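Long-range contact in putative peptidase (Chlamydophila abortus, PDB 3CE2), which is a putative zinc metalloprotease of the peptidase M3B family and probably acts as an oligopeptidase that degrades small bioactive peptides: residues Asp310-Val316 with Ile513-Ser519. Numbering follows the deposited sequence.
With ZN (zinc ion), chain E.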
loop_
_atom_site.group_PDB
_atom_site.type_symbol
_atom_site.label_atom_id
_atom_site.label_comp_id
_atom_site.label_asym_id
_atom_site.label_seq_id
_atom_site.Cartn_x
_atom_site.Cartn_y
_atom_site.Cartn_z
ATOM N N ASP A 310 -20.449 -19.727 20.386
ATOM C CA ASP A 310 -18.995 -19.591 20.318
ATOM C C ASP A 310 -18.578 -18.777 19.093
ATOM O O ASP A 310 -19.437 -18.310 18.349
ATOM C CB ASP A 310 -18.287 -20.933 20.432
ATOM C CG ASP A 310 -18.668 -21.879 19.346
ATOM O OD1 ASP A 310 -19.527 -21.516 18.513
ATOM O OD2 ASP A 310 -18.096 -22.995 19.325
ATOM N N PHE A 311 -17.289 -18.540 18.900
ATOM C CA PHE A 311 -16.925 -17.575 17.867
ATOM C C PHE A 311 -15.783 -18.118 17.070
ATOM O O PHE A 311 -14.675 -18.286 17.585
ATOM C CB PHE A 311 -16.528 -16.246 18.491
ATOM C CG PHE A 311 -16.578 -15.087 17.558
ATOM C CD1 PHE A 311 -17.790 -14.602 17.104
ATOM C CD2 PHE A 311 -15.416 -14.457 17.155
ATOM C CE1 PHE A 311 -17.849 -13.505 16.245
ATOM C CE2 PHE A 311 -15.467 -13.355 16.302
ATOM C CZ PHE A 311 -16.699 -12.885 15.838
ATOM N N HIS A 312 -16.069 -18.408 15.808
ATOM C CA HIS A 312 -15.126 -19.077 14.951
ATOM C C HIS A 312 -14.496 -18.044 14.039
ATOM O O HIS A 312 -15.044 -16.942 13.837
ATOM C CB HIS A 312 -15.854 -20.134 14.133
ATOM C CG HIS A 312 -16.152 -21.395 14.889
ATOM N ND1 HIS A 312 -15.378 -22.533 14.777
ATOM C CD2 HIS A 312 -17.145 -21.705 15.756
ATOM C CE1 HIS A 312 -15.875 -23.483 15.545
ATOM N NE2 HIS A 312 -16.943 -23.007 16.156
ATOM N N PHE A 313 -13.343 -18.390 13.477
ATOM C CA PHE A 313 -12.716 -17.502 12.517
ATOM C C PHE A 313 -13.669 -17.110 11.412
ATOM O O PHE A 313 -13.523 -16.040 10.839
ATOM C CB PHE A 313 -11.493 -18.133 11.903
ATOM C CG PHE A 313 -10.277 -17.990 12.722
ATOM C CD1 PHE A 313 -9.794 -16.713 13.046
ATOM C CD2 PHE A 313 -9.582 -19.115 13.142
ATOM C CE1 PHE A 313 -8.636 -16.551 13.793
ATOM C CE2 PHE A 313 -8.406 -18.983 13.900
ATOM C CZ PHE A 313 -7.929 -17.692 14.228
ATOM N N TYR A 314 -14.644 -17.965 11.107
ATOM C CA TYR A 314 -15.585 -17.627 10.047
ATOM C C TYR A 314 -16.704 -16.740 10.547
ATOM O O TYR A 314 -17.687 -16.520 9.848
ATOM C CB TYR A 314 -16.126 -18.871 9.347
ATOM C CG TYR A 314 -16.676 -19.947 10.253
ATOM C CD1 TYR A 314 -17.982 -19.891 10.726
ATOM C CD2 TYR A 314 -15.905 -21.032 10.606
ATOM C CE1 TYR A 314 -18.497 -20.890 11.543
ATOM C CE2 TYR A 314 -16.403 -22.030 11.419
ATOM C CZ TYR A 314 -17.705 -21.942 11.883
ATOM O OH TYR A 314 -18.199 -22.926 12.683
ATOM N N ASP A 315 -16.556 -16.211 11.752
ATOM C CA ASP A 315 -17.589 -15.339 12.281
ATOM C C ASP A 315 -17.106 -13.910 12.249
ATOM O O ASP A 315 -17.904 -12.964 12.249
ATOM C CB ASP A 315 -17.952 -15.767 13.692
ATOM C CG ASP A 315 -18.747 -17.053 13.702
ATOM O OD1 ASP A 315 -19.760 -17.119 12.953
ATOM O OD2 ASP A 315 -18.345 -17.998 14.423
ATOM N N VAL A 316 -15.784 -13.786 12.179
ATOM C CA VAL A 316 -15.069 -12.520 12.225
ATOM C C VAL A 316 -15.611 -11.409 11.303
ATOM O O VAL A 316 -15.570 -10.238 11.673
ATOM C CB VAL A 316 -13.580 -12.756 11.898
ATOM C CG1 VAL A 316 -12.883 -11.455 11.644
ATOM C CG2 VAL A 316 -12.884 -13.569 13.018
ATOM N N ILE A 513 -11.421 -17.032 20.219
ATOM C CA ILE A 513 -11.759 -17.820 19.037
ATOM C C ILE A 513 -11.756 -19.304 19.352
ATOM O O ILE A 513 -10.838 -19.811 20.007
ATOM C CB ILE A 513 -10.764 -17.554 17.863
ATOM C CG1 ILE A 513 -10.888 -16.114 17.371
ATOM C CG2 ILE A 513 -11.057 -18.492 16.689
ATOM C CD1 ILE A 513 -12.114 -15.899 16.520
ATOM N N THR A 514 -12.773 -20.004 18.866
ATOM C CA THR A 514 -12.746 -21.445 18.885
ATOM C C THR A 514 -12.155 -21.920 17.554
ATOM O O THR A 514 -12.657 -21.572 16.490
ATOM C CB THR A 514 -14.163 -21.980 19.035
ATOM O OG1 THR A 514 -14.715 -21.510 20.275
ATOM C CG2 THR A 514 -14.196 -23.534 18.932
ATOM N N PHE A 515 -11.086 -22.697 17.615
ATOM C CA PHE A 515 -10.418 -23.151 16.407
ATOM C C PHE A 515 -11.154 -24.282 15.735
ATOM O O PHE A 515 -11.827 -25.050 16.390
ATOM C CB PHE A 515 -8.984 -23.582 16.709
ATOM C CG PHE A 515 -8.122 -22.466 17.182
ATOM C CD1 PHE A 515 -8.567 -21.149 17.092
ATOM C CD2 PHE A 515 -6.860 -22.706 17.690
ATOM C CE1 PHE A 515 -7.784 -20.082 17.520
ATOM C CE2 PHE A 515 -6.059 -21.635 18.129
ATOM C CZ PHE A 515 -6.543 -20.315 18.041
ATOM N N ASP A 516 -11.054 -24.359 14.413
ATOM C CA ASP A 516 -11.518 -25.534 13.706
ATOM C C ASP A 516 -10.305 -26.402 13.454
ATOM O O ASP A 516 -9.189 -25.971 13.701
ATOM C CB ASP A 516 -12.231 -25.156 12.425
ATOM C CG ASP A 516 -13.569 -24.518 12.686
ATOM O OD1 ASP A 516 -14.606 -25.241 12.676
ATOM O OD2 ASP A 516 -13.586 -23.290 12.912
ATOM N N VAL A 517 -10.505 -27.632 13.002
ATOM C CA VAL A 517 -9.384 -28.586 12.941
ATOM C C VAL A 517 -8.314 -28.190 11.924
ATOM O O VAL A 517 -7.174 -28.578 12.064
ATOM C CB VAL A 517 -9.865 -30.049 12.704
ATOM C CG1 VAL A 517 -10.720 -30.496 13.849
ATOM C CG2 VAL A 517 -10.694 -30.151 11.421
ATOM N N LEU A 518 -8.670 -27.406 10.908
ATOM C CA LEU A 518 -7.689 -27.039 9.895
ATOM C C LEU A 518 -7.318 -25.569 9.914
ATOM O O LEU A 518 -6.653 -25.058 9.007
ATOM C CB LEU A 518 -8.193 -27.457 8.522
ATOM C CG LEU A 518 -8.206 -28.994 8.467
ATOM C CD1 LEU A 518 -8.713 -29.515 7.135
ATOM C CD2 LEU A 518 -6.812 -29.616 8.825
ATOM N N SER A 519 -7.737 -24.882 10.961
ATOM C CA SER A 519 -7.589 -23.432 11.018
ATOM C C SER A 519 -6.152 -22.999 10.856
ATOM O O SER A 519 -5.867 -21.923 10.334
ATOM C CB SER A 519 -8.144 -22.895 12.327
ATOM O OG SER A 519 -9.549 -22.981 12.287
HETATM ZN ZN ZN E . -18.371 -23.790 17.582
HETATM O O HOH W 1 -20.202 -24.072 17.165
HETATM O O HOH W 2 -12.491 -20.861 13.818
#
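His312 and Asp516 meet because each swings its CG anti to its own carbonyl carbon (chi1 -78° and -71°), which turns the imidazole of His312 back toward the other loop and sets the carboxylate of Asp516 at its edge. ND1 of His312 donates to OD2 of Asp516 at 2.7 Å. That oxygen sits at the ring edge close to the imidazole plane; the N-H reaches OD2 from the syn side, but out of the carboxylate plane, and ring and carboxylate planes are 41° apart. NE2 of His312 binds a zinc ion at 2.2 Å. Asp310 supplies OD2 to the metal, and a water is a further ligand. Thr514 CB lies over one imidazole face, a CH-pi contact, and Tyr314 OH over the opposite one. A second water takes the N-H of Phe313 and donates to Thr514 O and to Asp516 OD2. Alongside, Thr514 N donates to Phe311 O at 2.9 Å. Ile513 forms the greasy side: its CG2 stands over the centre of the Phe313 ring, 3.8 Å from the centroid, and its CD1 reaches CD2 of Phe311. The rings of Phe313 and Phe515 are nearly parallel but slid apart, CE2 of Phe313 lying 3.8 Å from CE1 of Phe515. Helix 494-509 packs against both phenylalanines. This zinc is separate from the HExxH zinc of His402, His406 and Glu430. Asp516 is thus a second-shell carboxylate: its bond to ND1 fixes the ring's rotation, leaves NE2 to the metal, and would be expected to make the imidazole a more electron-rich zinc ligand.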